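Local coordinates for protein dimethyl-sulfide monooxygenase (Hyphomicrobium sulfonivorans, PDB 6AK1) that oxidises dimethyl sulfide to methanethiol and formaldehyde, using O2, NADH and an FMN cofactor, as the large subunit of a two-subunit monooxygenase, at residues R4-A9 and R433-T438; R48-C53 and E415-G420; V283-S288 and Q376-E381; R384-G389 and R419-D424. All blocks are in the same frame, centred on the assembly; numbering follows the deposited sequence.

Contact 1. Residues R4-A9 and R433-T438; sequences RIVLNA and RKLIGT
V6 and L435 meet where the first strand of the TIM barrel meets a short helix from the C-terminal part of the chain. Strand 6-12 lies in the parallel barrel sheet between strands 53-57 and 393-397. Helix 431-435 comes more than 400 residues later and reaches this strand near its C-terminal end. The two backbones stay well apart, with V6 CA and L435 CA 8.2 Å from each other, and side chains bridge the gap.

The apolar part is a single methyl pair. V6 CG1 lies 4.2 Å from L435 CD2, and the two side chains cross at about a right angle. With chi1 at 170°, CG1 is the branch of V6 that reaches L435. V6 also touches F278 of strand 276-284, which lies beyond strand 393-397 in the sheet.

The polar part belongs to R4. Its chain is extended as far as CD and then bends at chi3 (81°), which turns the guanidinium toward the helix. L435 CD2 sits at the edge of that group, near its plane, 4.4 Å from R4 NH2. The charge is taken up elsewhere, by a salt bridge from R4 NH2 to D52 in the loop before strand 53-57. K434 is likewise engaged outside the contact: its amine bonds to the carbonyl oxygens of K427 and G429 and to H98. K434 meets R4 through its backbone, at a distance too long for a hydrogen bond: K434 O lies obliquely to the guanidinium, 4.0 Å from R4 NH2.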
loop_
_atom_site.group_PDB
_atom_site.type_symbol
_atom_site.label_atom_id
_atom_site.label_comp_id
_atom_site.label_asym_id
_atom_site.label_seq_id
_atom_site.Cartn_x
_atom_site.Cartn_y
_atom_site.Cartn_z
ATOM N N ARG A 4 4.420 -20.062 0.822
ATOM C CA ARG A 4 4.630 -19.180 1.959
ATOM C C ARG A 4 3.603 -18.055 1.975
ATOM O O ARG A 4 3.340 -17.421 0.950
ATOM C CB ARG A 4 6.043 -18.600 1.902
ATOM C CG ARG A 4 6.378 -17.659 3.038
ATOM C CD ARG A 4 7.808 -17.161 2.922
ATOM N NE ARG A 4 7.957 -16.057 1.974
ATOM C CZ ARG A 4 7.752 -14.777 2.271
ATOM N NH1 ARG A 4 7.360 -14.418 3.485
ATOM N NH2 ARG A 4 7.923 -13.849 1.344
ATOM N N ILE A 5 3.028 -17.809 3.150
ATOM C CA ILE A 5 2.092 -16.703 3.334
ATOM C C ILE A 5 2.872 -15.408 3.562
ATOM O O ILE A 5 3.787 -15.353 4.394
ATOM C CB ILE A 5 1.132 -16.994 4.496
ATOM C CG1 ILE A 5 0.350 -18.291 4.216
ATOM C CG2 ILE A 5 0.190 -15.841 4.707
ATOM C CD1 ILE A 5 -0.533 -18.763 5.378
ATOM N N VAL A 6 2.522 -14.368 2.807
ATOM C CA VAL A 6 3.170 -13.067 2.928
ATOM C C VAL A 6 2.494 -12.283 4.047
ATOM O O VAL A 6 1.269 -12.113 4.048
ATOM C CB VAL A 6 3.111 -12.303 1.593
ATOM C CG1 VAL A 6 3.562 -10.854 1.783
ATOM C CG2 VAL A 6 3.981 -12.992 0.543
ATOM N N LEU A 7 3.288 -11.797 5.003
ATOM C CA LEU A 7 2.764 -11.079 6.162
ATOM C C LEU A 7 3.193 -9.619 6.093
ATOM O O LEU A 7 4.390 -9.320 6.126
ATOM C CB LEU A 7 3.255 -11.719 7.457
ATOM C CG LEU A 7 2.899 -13.202 7.570
ATOM C CD1 LEU A 7 3.591 -13.842 8.765
ATOM C CD2 LEU A 7 1.380 -13.397 7.619
ATOM N N ASN A 8 2.221 -8.719 5.985
ATOM C CA ASN A 8 2.456 -7.283 5.968
ATOM C C ASN A 8 1.709 -6.630 7.124
ATOM O O ASN A 8 0.578 -7.023 7.444
ATOM C CB ASN A 8 1.966 -6.626 4.663
ATOM C CG ASN A 8 2.746 -7.051 3.437
ATOM O OD1 ASN A 8 3.859 -7.572 3.517
ATOM N ND2 ASN A 8 2.165 -6.791 2.278
ATOM N N ALA A 9 2.323 -5.606 7.721
ATOM C CA ALA A 9 1.608 -4.741 8.646
ATOM C C ALA A 9 1.055 -3.545 7.881
ATOM O O ALA A 9 1.783 -2.870 7.150
ATOM C CB ALA A 9 2.506 -4.270 9.795
ATOM N N ARG A 433 13.367 -8.942 -4.790
ATOM C CA ARG A 433 13.895 -10.300 -4.767
ATOM C C ARG A 433 13.160 -11.144 -3.734
ATOM O O ARG A 433 12.803 -12.296 -4.003
ATOM C CB ARG A 433 15.396 -10.291 -4.491
ATOM C CG ARG A 433 16.039 -11.653 -4.648
ATOM C CD ARG A 433 17.557 -11.581 -4.643
ATOM N NE ARG A 433 18.138 -12.835 -5.118
ATOM C CZ ARG A 433 18.289 -13.928 -4.375
ATOM N NH1 ARG A 433 17.911 -13.938 -3.099
ATOM N NH2 ARG A 433 18.819 -15.021 -4.912
ATOM N N LYS A 434 12.888 -10.569 -2.562
ATOM C CA LYS A 434 12.165 -11.297 -1.523
ATOM C C LYS A 434 10.733 -11.631 -1.944
ATOM O O LYS A 434 10.252 -12.739 -1.681
ATOM C CB LYS A 434 12.165 -10.483 -0.229
ATOM C CG LYS A 434 13.507 -10.400 0.480
ATOM C CD LYS A 434 13.637 -9.062 1.229
ATOM C CE LYS A 434 14.568 -9.161 2.436
ATOM N NZ LYS A 434 16.008 -9.328 2.113
ATOM N N LEU A 435 10.027 -10.689 -2.587
ATOM C CA LEU A 435 8.598 -10.880 -2.851
ATOM C C LEU A 435 8.319 -11.507 -4.215
ATOM O O LEU A 435 7.523 -12.450 -4.319
ATOM C CB LEU A 435 7.847 -9.550 -2.752
ATOM C CG LEU A 435 7.649 -8.978 -1.355
ATOM C CD1 LEU A 435 6.831 -7.688 -1.416
ATOM C CD2 LEU A 435 6.963 -9.994 -0.464
ATOM N N ILE A 436 8.932 -10.977 -5.268
ATOM C CA ILE A 436 8.665 -11.469 -6.615
ATOM C C ILE A 436 9.644 -12.570 -7.013
ATOM O O ILE A 436 9.271 -13.504 -7.727
ATOM C CB ILE A 436 8.705 -10.291 -7.601
ATOM C CG1 ILE A 436 7.626 -9.273 -7.230
ATOM C CG2 ILE A 436 8.513 -10.775 -9.033
ATOM C CD1 ILE A 436 6.203 -9.807 -7.430
ATOM N N GLY A 437 10.886 -12.494 -6.559
ATOM C CA GLY A 437 11.819 -13.573 -6.775
ATOM C C GLY A 437 12.745 -13.428 -7.960
ATOM O O GLY A 437 13.512 -14.356 -8.226
ATOM N N THR A 438 12.707 -12.311 -8.684
ATOM C CA THR A 438 13.722 -12.102 -9.710
ATOM C C THR A 438 15.090 -12.129 -9.050
ATOM O O THR A 438 15.258 -11.667 -7.921
ATOM C CB THR A 438 13.498 -10.784 -10.452
ATOM O OG1 THR A 438 13.442 -9.709 -9.509
ATOM C CG2 THR A 438 12.185 -10.824 -11.246
#

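Contact 2. Residues R48-C53 and E415-G420; sequences RGCFDC and ELRKRG
R48 and R417 are joined through a water at the place where one barrel helix ends and the chain turns into the next strand of the TIM barrel. The segment 48-53 links helix 36-48 to strand 53-57. R417 comes from the last turn of helix 403-418.

At R48 it is the backbone that takes part. The water donates to R48 O at 3.0 Å and accepts from R417 NH2 at 3.2 Å. It lies at the edge of the R417 guanidinium, in its plane. The R48 side chain is engaged elsewhere, in salt bridges with E45 and D410.

G49 follows with its carbonyl. G49 O is 3.8 Å from R417 NH2 and approaches the guanidinium obliquely.

C50 has positive phi (56°) and is the C-prime residue of the Schellman motif that ends helix 36-48. Its CB points toward helix 403-418. R417 NH2 therefore lies near both atoms of this side chain, 3.9 Å from C50 CB. C50 O takes a hydrogen bond from Q423, in the loop that follows helix 403-418.

R417 spans the gap because its chain is extended from CG to NE (chi3 -178°). Its NE makes a weak hydrogen bond to Q423 O, which may help to place the guanidinium. R417 NH2 makes the direct approaches to R48, G49 and C50; C50 SG lies obliquely to the guanidinium, 3.8 Å from R417 NH2.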
loop_
_atom_site.group_PDB
_atom_site.type_symbol
_atom_site.label_atom_id
_atom_site.label_comp_id
_atom_site.label_asym_id
_atom_site.label_seq_id
_atom_site.Cartn_x
_atom_site.Cartn_y
_atom_site.Cartn_z
ATOM N N ARG A 48 11.339 -9.000 14.288
ATOM C CA ARG A 48 11.244 -10.091 15.250
ATOM C C ARG A 48 10.307 -11.190 14.752
ATOM O O ARG A 48 10.519 -12.370 15.048
ATOM C CB ARG A 48 10.780 -9.552 16.613
ATOM C CG ARG A 48 10.702 -10.603 17.721
ATOM C CD ARG A 48 10.315 -9.995 19.054
ATOM N NE ARG A 48 8.906 -9.621 19.160
ATOM C CZ ARG A 48 7.942 -10.436 19.587
ATOM N NH1 ARG A 48 8.228 -11.689 19.925
ATOM N NH2 ARG A 48 6.686 -10.003 19.676
ATOM N N GLY A 49 9.290 -10.829 13.975
ATOM C CA GLY A 49 8.382 -11.791 13.390
ATOM C C GLY A 49 8.594 -12.071 11.919
ATOM O O GLY A 49 7.760 -12.761 11.319
ATOM N N CYS A 50 9.667 -11.540 11.312
ATOM C CA CYS A 50 10.010 -11.771 9.896
ATOM C C CYS A 50 8.867 -11.382 8.953
ATOM O O CYS A 50 8.646 -12.013 7.911
ATOM C CB CYS A 50 10.437 -13.227 9.659
ATOM S SG CYS A 50 12.014 -13.714 10.422
ATOM N N PHE A 51 8.133 -10.329 9.312
ATOM C CA PHE A 51 7.135 -9.778 8.400
ATOM C C PHE A 51 7.808 -9.285 7.120
ATOM O O PHE A 51 8.946 -8.806 7.129
ATOM C CB PHE A 51 6.378 -8.618 9.061
ATOM C CG PHE A 51 5.140 -9.033 9.824
ATOM C CD1 PHE A 51 5.153 -10.135 10.672
ATOM C CD2 PHE A 51 3.962 -8.303 9.699
ATOM C CE1 PHE A 51 4.016 -10.502 11.377
ATOM C CE2 PHE A 51 2.816 -8.660 10.408
ATOM C CZ PHE A 51 2.841 -9.758 11.252
ATOM N N ASP A 52 7.083 -9.382 6.008
ATOM C CA ASP A 52 7.652 -8.949 4.737
ATOM C C ASP A 52 7.753 -7.429 4.640
ATOM O O ASP A 52 8.751 -6.910 4.123
ATOM C CB ASP A 52 6.833 -9.512 3.582
ATOM C CG ASP A 52 7.000 -11.020 3.453
ATOM O OD1 ASP A 52 6.218 -11.755 4.099
ATOM O OD2 ASP A 52 7.927 -11.466 2.734
ATOM N N CYS A 53 6.755 -6.697 5.137
ATOM C CA CYS A 53 6.643 -5.305 4.730
ATOM C C CYS A 53 5.764 -4.522 5.700
ATOM O O CYS A 53 4.781 -5.053 6.227
ATOM C CB CYS A 53 6.090 -5.227 3.290
ATOM S SG CYS A 53 6.093 -3.582 2.547
ATOM N N GLU A 415 2.408 -20.837 15.109
ATOM C CA GLU A 415 1.525 -21.850 14.536
ATOM C C GLU A 415 1.667 -21.920 13.025
ATOM O O GLU A 415 1.657 -23.015 12.456
ATOM C CB GLU A 415 0.072 -21.573 14.906
ATOM C CG GLU A 415 -0.916 -22.590 14.320
ATOM C CD GLU A 415 -0.724 -24.005 14.877
ATOM O OE1 GLU A 415 -0.315 -24.140 16.050
ATOM O OE2 GLU A 415 -0.978 -24.979 14.140
ATOM N N LEU A 416 1.800 -20.763 12.354
ATOM C CA LEU A 416 2.003 -20.763 10.903
ATOM C C LEU A 416 3.357 -21.365 10.536
ATOM O O LEU A 416 3.483 -22.031 9.504
ATOM C CB LEU A 416 1.877 -19.340 10.330
ATOM C CG LEU A 416 0.500 -18.654 10.315
ATOM C CD1 LEU A 416 0.588 -17.219 9.777
ATOM C CD2 LEU A 416 -0.525 -19.461 9.514
ATOM N N ARG A 417 4.384 -21.128 11.358
ATOM C CA ARG A 417 5.693 -21.723 11.090
ATOM C C ARG A 417 5.640 -23.232 11.231
ATOM O O ARG A 417 6.213 -23.959 10.413
ATOM C CB ARG A 417 6.754 -21.160 12.042
ATOM C CG ARG A 417 7.200 -19.770 11.680
ATOM C CD ARG A 417 8.227 -19.216 12.654
ATOM N NE ARG A 417 8.564 -17.857 12.265
ATOM C CZ ARG A 417 9.404 -17.072 12.923
ATOM N NH1 ARG A 417 10.008 -17.507 14.023
ATOM N NH2 ARG A 417 9.638 -15.850 12.471
ATOM N N LYS A 418 4.963 -23.720 12.270
ATOM C CA LYS A 418 4.826 -25.158 12.453
ATOM C C LYS A 418 4.063 -25.799 11.295
ATOM O O LYS A 418 4.392 -26.916 10.883
ATOM C CB LYS A 418 4.155 -25.437 13.800
ATOM C CG LYS A 418 3.203 -26.629 13.812
ATOM C CD LYS A 418 2.984 -27.166 15.238
ATOM C CE LYS A 418 2.120 -28.416 15.221
ATOM N NZ LYS A 418 0.870 -28.160 14.435
ATOM N N ARG A 419 3.076 -25.105 10.734
ATOM C CA ARG A 419 2.377 -25.593 9.546
ATOM C C ARG A 419 3.149 -25.361 8.250
ATOM O O ARG A 419 2.617 -25.670 7.176
ATOM C CB ARG A 419 1.000 -24.929 9.420
ATOM C CG ARG A 419 0.099 -25.150 10.610
ATOM C CD ARG A 419 -1.248 -24.481 10.423
ATOM N NE ARG A 419 -2.097 -24.695 11.587
ATOM C CZ ARG A 419 -3.418 -24.563 11.581
ATOM N NH1 ARG A 419 -4.044 -24.224 10.458
ATOM N NH2 ARG A 419 -4.109 -24.785 12.698
ATOM N N GLY A 420 4.361 -24.801 8.318
ATOM C CA GLY A 420 5.177 -24.582 7.138
ATOM C C GLY A 420 4.744 -23.432 6.251
ATOM O O GLY A 420 5.119 -23.394 5.082
HETATM O O HOH W 1 12.118 -14.822 14.208
#

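Contact 3. Residues V283-S288 and Q376-E381; sequences VITGDS and QKVADE
Of the segments 283-288 and 376-381, the CA atoms nearest each other are those of T285 and V378, 7.5 Å apart. V378, on helix 375-388, is the one residue of 376-381 that touches 283-288, at the end of strand 276-284. Its CB points toward that segment.

V283 and V378 reach toward each other tip to tip. V283 CG1 meets V378 CG1 at 3.9 Å. The two valines share the same rotamer, each with CG1 anti to its own backbone N (chi1 176° for V283 and 170° for V378). In each valine this puts CG1 on the side of the other segment.

The other branch of V378 serves T285. V378 CG2 lies 4.2 Å from T285 OG1. That hydroxyl is buried, but it is satisfied by a hydrogen bond to the backbone oxygen of G373, in the short turn between strand 370-372 and helix 375-388. T285 can therefore lie against V378 while its hydroxyl is engaged.

Both T285 and V378 also touch I412 of helix 403-418, and V378 touches L371 of strand 370-372. The valine thus touches residues of two strands and a second helix.

Branched apolar side chains of a helix set against those of an inner parallel strand are characteristic of the layer between the sheet and the surrounding helices of a TIM barrel, here that of a luciferase-like monooxygenase.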
loop_
_atom_site.group_PDB
_atom_site.type_symbol
_atom_site.label_atom_id
_atom_site.label_comp_id
_atom_site.label_asym_id
_atom_site.label_seq_id
_atom_site.Cartn_x
_atom_site.Cartn_y
_atom_site.Cartn_z
ATOM N N VAL A 283 -6.926 -9.088 12.653
ATOM C CA VAL A 283 -6.867 -10.286 13.476
ATOM C C VAL A 283 -6.836 -9.861 14.939
ATOM O O VAL A 283 -5.924 -9.139 15.364
ATOM C CB VAL A 283 -5.646 -11.147 13.125
ATOM C CG1 VAL A 283 -5.537 -12.350 14.077
ATOM C CG2 VAL A 283 -5.723 -11.598 11.678
ATOM N N ILE A 284 -7.833 -10.302 15.705
ATOM C CA ILE A 284 -7.825 -10.206 17.161
ATOM C C ILE A 284 -7.626 -11.616 17.695
ATOM O O ILE A 284 -8.454 -12.505 17.440
ATOM C CB ILE A 284 -9.125 -9.598 17.720
ATOM C CG1 ILE A 284 -9.564 -8.346 16.942
ATOM C CG2 ILE A 284 -8.984 -9.311 19.230
ATOM C CD1 ILE A 284 -8.795 -7.095 17.290
ATOM N N THR A 285 -6.548 -11.835 18.447
ATOM C CA THR A 285 -6.255 -13.192 18.891
ATOM C C THR A 285 -5.783 -13.179 20.346
ATOM O O THR A 285 -5.814 -12.149 21.032
ATOM C CB THR A 285 -5.239 -13.863 17.952
ATOM O OG1 THR A 285 -4.946 -15.181 18.435
ATOM C CG2 THR A 285 -3.955 -13.068 17.890
ATOM N N GLY A 286 -5.343 -14.355 20.791
ATOM C CA GLY A 286 -4.991 -14.613 22.174
ATOM C C GLY A 286 -4.798 -16.107 22.371
ATOM O O GLY A 286 -4.784 -16.879 21.407
ATOM N N ASP A 287 -4.657 -16.510 23.639
ATOM C CA ASP A 287 -4.312 -17.903 23.913
ATOM C C ASP A 287 -5.453 -18.872 23.613
ATOM O O ASP A 287 -5.189 -20.050 23.365
ATOM C CB ASP A 287 -3.878 -18.079 25.364
ATOM C CG ASP A 287 -2.934 -19.262 25.540
ATOM O OD1 ASP A 287 -2.198 -19.577 24.582
ATOM O OD2 ASP A 287 -2.929 -19.879 26.622
ATOM N N SER A 288 -6.701 -18.409 23.621
ATOM C CA SER A 288 -7.862 -19.251 23.370
ATOM C C SER A 288 -8.896 -18.452 22.593
ATOM O O SER A 288 -8.813 -17.222 22.495
ATOM C CB SER A 288 -8.471 -19.768 24.684
ATOM O OG SER A 288 -9.060 -18.702 25.405
ATOM N N GLN A 376 -5.363 -21.836 16.649
ATOM C CA GLN A 376 -5.835 -22.842 15.697
ATOM C C GLN A 376 -6.890 -22.270 14.760
ATOM O O GLN A 376 -6.781 -22.388 13.530
ATOM C CB GLN A 376 -6.413 -24.058 16.440
ATOM C CG GLN A 376 -5.432 -24.840 17.279
ATOM C CD GLN A 376 -4.152 -25.121 16.536
ATOM O OE1 GLN A 376 -4.169 -25.655 15.424
ATOM N NE2 GLN A 376 -3.025 -24.738 17.136
ATOM N N LYS A 377 -7.939 -21.664 15.326
ATOM C CA LYS A 377 -9.012 -21.125 14.500
ATOM C C LYS A 377 -8.501 -20.000 13.605
ATOM O O LYS A 377 -8.912 -19.883 12.443
ATOM C CB LYS A 377 -10.152 -20.642 15.392
ATOM C CG LYS A 377 -11.233 -19.828 14.687
ATOM C CD LYS A 377 -12.240 -19.325 15.726
ATOM C CE LYS A 377 -13.516 -18.763 15.107
ATOM N NZ LYS A 377 -13.298 -17.439 14.460
ATOM N N VAL A 378 -7.598 -19.162 14.124
ATOM C CA VAL A 378 -7.041 -18.088 13.307
ATOM C C VAL A 378 -6.193 -18.663 12.178
ATOM O O VAL A 378 -6.395 -18.324 11.009
ATOM C CB VAL A 378 -6.240 -17.099 14.171
ATOM C CG1 VAL A 378 -5.471 -16.150 13.271
ATOM C CG2 VAL A 378 -7.187 -16.323 15.067
ATOM N N ALA A 379 -5.249 -19.558 12.507
ATOM C CA ALA A 379 -4.387 -20.140 11.481
ATOM C C ALA A 379 -5.199 -20.908 10.448
ATOM O O ALA A 379 -4.876 -20.880 9.254
ATOM C CB ALA A 379 -3.336 -21.049 12.109
ATOM N N ASP A 380 -6.264 -21.595 10.887
ATOM C CA ASP A 380 -7.112 -22.316 9.945
ATOM C C ASP A 380 -7.697 -21.365 8.907
ATOM O O ASP A 380 -7.657 -21.644 7.706
ATOM C CB ASP A 380 -8.246 -23.054 10.670
ATOM C CG ASP A 380 -7.785 -24.303 11.416
ATOM O OD1 ASP A 380 -6.625 -24.742 11.245
ATOM O OD2 ASP A 380 -8.611 -24.858 12.182
ATOM N N GLU A 381 -8.262 -20.234 9.355
ATOM C CA GLU A 381 -8.918 -19.332 8.409
ATOM C C GLU A 381 -7.899 -18.631 7.511
ATOM O O GLU A 381 -8.163 -18.415 6.324
ATOM C CB GLU A 381 -9.799 -18.310 9.146
ATOM C CG GLU A 381 -11.004 -17.845 8.297
ATOM C CD GLU A 381 -11.686 -16.558 8.784
ATOM O OE1 GLU A 381 -11.282 -15.443 8.349
ATOM O OE2 GLU A 381 -12.649 -16.663 9.579
#

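Contact 4. Residues R384-G389 and R419-D424; sequences RWVDEG and RGRAQD
R421 and D387 form a bidentate, end-on salt bridge between the loop after helix 403-418 and helix 375-388 near its C-terminal end. R421 CB points toward the helix. CG is anti to the carbonyl carbon, and the chain then bends at chi2 (-46°) and again at chi3 (-66°). The folded chain brings the guanidinium end-on to the carboxylate.

NE turns back to the N-terminus and bonds to K3 O. CZ lies 3.6 Å from both D387 OD1 and D387 OD2. NH1 donates to D387 OD2 at 2.8 Å, in a nearly straight bond (168°) that uses the syn lone pair of the oxygen. NH2 donates to D387 OD1, also at 2.8 Å, again on the syn side but slightly out of the carboxylate plane. The two flat groups are nearly coplanar, and the paired bonds would resist rotation of either one.

NH1 has a second acidic partner in E383, one turn earlier on the same helix. Two carboxylates near one guanidinium probably favour its positive charge. NH2 also packs on V386, whose CG1 lies 3.7 Å from R421 NH2 and approaches the guanidinium obliquely.

The surroundings tie several elements together. V386 and R421 both touch I5, just before strand 6-12, and the R421 backbone is hydrogen-bonded to I5. V386 also packs on F394 of strand 393-397, while W385 and E388 touch V251 of helix 251-267.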
loop_
_atom_site.group_PDB
_atom_site.type_symbol
_atom_site.label_atom_id
_atom_site.label_comp_id
_atom_site.label_asym_id
_atom_site.label_seq_id
_atom_site.Cartn_x
_atom_site.Cartn_y
_atom_site.Cartn_z
ATOM N N ARG A 384 -7.244 -20.802 4.803
ATOM C CA ARG A 384 -8.402 -20.875 3.956
ATOM C C ARG A 384 -8.416 -19.709 2.960
ATOM O O ARG A 384 -8.662 -19.925 1.817
ATOM C CB ARG A 384 -9.690 -20.920 4.762
ATOM C CG ARG A 384 -10.682 -21.962 4.361
ATOM C CD ARG A 384 -12.038 -21.693 4.963
ATOM N NE ARG A 384 -13.078 -21.680 3.966
ATOM C CZ ARG A 384 -14.192 -20.982 4.036
ATOM N NH1 ARG A 384 -14.434 -20.211 5.065
ATOM N NH2 ARG A 384 -15.055 -21.053 3.069
ATOM N N TRP A 385 -8.149 -18.487 3.416
ATOM C CA TRP A 385 -8.074 -17.334 2.520
ATOM C C TRP A 385 -6.965 -17.506 1.490
ATOM O O TRP A 385 -7.113 -17.098 0.337
ATOM C CB TRP A 385 -7.832 -16.046 3.302
ATOM C CG TRP A 385 -8.960 -15.519 4.144
ATOM C CD1 TRP A 385 -9.054 -15.583 5.501
ATOM C CD2 TRP A 385 -10.107 -14.782 3.696
ATOM N NE1 TRP A 385 -10.191 -14.951 5.928
ATOM C CE2 TRP A 385 -10.868 -14.465 4.839
ATOM C CE3 TRP A 385 -10.580 -14.386 2.438
ATOM C CZ2 TRP A 385 -12.068 -13.757 4.768
ATOM C CZ3 TRP A 385 -11.765 -13.676 2.368
ATOM C CH2 TRP A 385 -12.495 -13.363 3.529
ATOM N N VAL A 386 -5.839 -18.090 1.887
ATOM C CA VAL A 386 -4.714 -18.202 0.967
ATOM C C VAL A 386 -4.952 -19.324 -0.032
ATOM O O VAL A 386 -4.891 -19.111 -1.246
ATOM C CB VAL A 386 -3.396 -18.398 1.741
ATOM C CG1 VAL A 386 -2.281 -18.780 0.783
ATOM C CG2 VAL A 386 -3.021 -17.115 2.486
ATOM N N ASP A 387 -5.256 -20.523 0.462
ATOM C CA ASP A 387 -5.362 -21.686 -0.412
ATOM C C ASP A 387 -6.708 -21.727 -1.126
ATOM O O ASP A 387 -6.765 -21.883 -2.348
ATOM C CB ASP A 387 -5.120 -22.960 0.403
ATOM C CG ASP A 387 -3.736 -22.976 1.050
ATOM O OD1 ASP A 387 -2.782 -22.491 0.402
ATOM O OD2 ASP A 387 -3.600 -23.452 2.201
ATOM N N GLU A 388 -7.798 -21.560 -0.389
ATOM C CA GLU A 388 -9.115 -21.573 -1.014
ATOM C C GLU A 388 -9.416 -20.251 -1.717
ATOM O O GLU A 388 -9.909 -20.244 -2.848
ATOM C CB GLU A 388 -10.180 -21.890 0.040
ATOM C CG GLU A 388 -11.561 -22.159 -0.502
ATOM C CD GLU A 388 -12.525 -22.636 0.583
ATOM O OE1 GLU A 388 -13.722 -22.296 0.484
ATOM O OE2 GLU A 388 -12.081 -23.343 1.528
ATOM N N GLY A 389 -9.121 -19.119 -1.070
ATOM C CA GLY A 389 -9.417 -17.823 -1.665
ATOM C C GLY A 389 -8.436 -17.395 -2.741
ATOM O O GLY A 389 -8.780 -16.553 -3.579
ATOM N N ARG A 419 3.076 -25.105 10.734
ATOM C CA ARG A 419 2.377 -25.593 9.546
ATOM C C ARG A 419 3.149 -25.361 8.250
ATOM O O ARG A 419 2.617 -25.670 7.176
ATOM C CB ARG A 419 1.000 -24.929 9.420
ATOM C CG ARG A 419 0.099 -25.150 10.610
ATOM C CD ARG A 419 -1.248 -24.481 10.423
ATOM N NE ARG A 419 -2.097 -24.695 11.587
ATOM C CZ ARG A 419 -3.418 -24.563 11.581
ATOM N NH1 ARG A 419 -4.044 -24.224 10.458
ATOM N NH2 ARG A 419 -4.109 -24.785 12.698
ATOM N N GLY A 420 4.361 -24.801 8.318
ATOM C CA GLY A 420 5.177 -24.582 7.138
ATOM C C GLY A 420 4.744 -23.432 6.251
ATOM O O GLY A 420 5.119 -23.394 5.082
ATOM N N ARG A 421 3.982 -22.476 6.775
ATOM C CA ARG A 421 3.422 -21.415 5.947
ATOM C C ARG A 421 4.125 -20.068 6.102
ATOM O O ARG A 421 3.979 -19.211 5.227
ATOM C CB ARG A 421 1.933 -21.228 6.261
ATOM C CG ARG A 421 1.060 -22.467 6.087
ATOM C CD ARG A 421 1.330 -23.214 4.784
ATOM N NE ARG A 421 0.969 -22.485 3.565
ATOM C CZ ARG A 421 -0.235 -22.495 3.012
ATOM N NH1 ARG A 421 -1.225 -23.171 3.591
ATOM N NH2 ARG A 421 -0.457 -21.813 1.891
ATOM N N ALA A 422 4.859 -19.845 7.185
ATOM C CA ALA A 422 5.523 -18.572 7.429
ATOM C C ALA A 422 7.020 -18.797 7.512
ATOM O O ALA A 422 7.466 -19.821 8.038
ATOM C CB ALA A 422 5.030 -17.915 8.729
ATOM N N GLN A 423 7.791 -17.838 6.991
ATOM C CA GLN A 423 9.246 -17.933 7.046
ATOM C C GLN A 423 9.745 -17.650 8.460
ATOM O O GLN A 423 9.130 -16.902 9.218
ATOM C CB GLN A 423 9.895 -16.957 6.057
ATOM C CG GLN A 423 9.578 -15.476 6.317
ATOM C CD GLN A 423 10.065 -14.546 5.202
ATOM O OE1 GLN A 423 10.435 -14.995 4.114
ATOM N NE2 GLN A 423 10.073 -13.241 5.479
ATOM N N ASP A 424 10.871 -18.264 8.818
ATOM C CA ASP A 424 11.513 -17.951 10.088
ATOM C C ASP A 424 12.854 -17.265 9.895
ATOM O O ASP A 424 13.622 -17.142 10.855
ATOM C CB ASP A 424 11.675 -19.206 10.953
ATOM C CG ASP A 424 12.499 -20.281 10.282
ATOM O OD1 ASP A 424 13.263 -19.978 9.337
ATOM O OD2 ASP A 424 12.385 -21.443 10.719
#

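All four contacts belong to one TIM-barrel chain, away from the annotated FMN sites. Contact 1 spans nearly the whole chain, and the other three are nested inside it. Contact 3 is also nested inside contact 2, and it closes before contact 4 opens. Contacts 1 and 2, with centres 11 Å apart, touch through the salt bridge of R4 to D52. Contacts 2 and 4 share R419 and G420, and their centres are 10 Å apart. Contacts 3 and 4 both use helix 375-388. R419 links them by a salt bridge to D380. Contact 1 brings helix 431-435 to the first strand, while contacts 2 to 4 set helices 375-388 and 403-418 against loops and a strand.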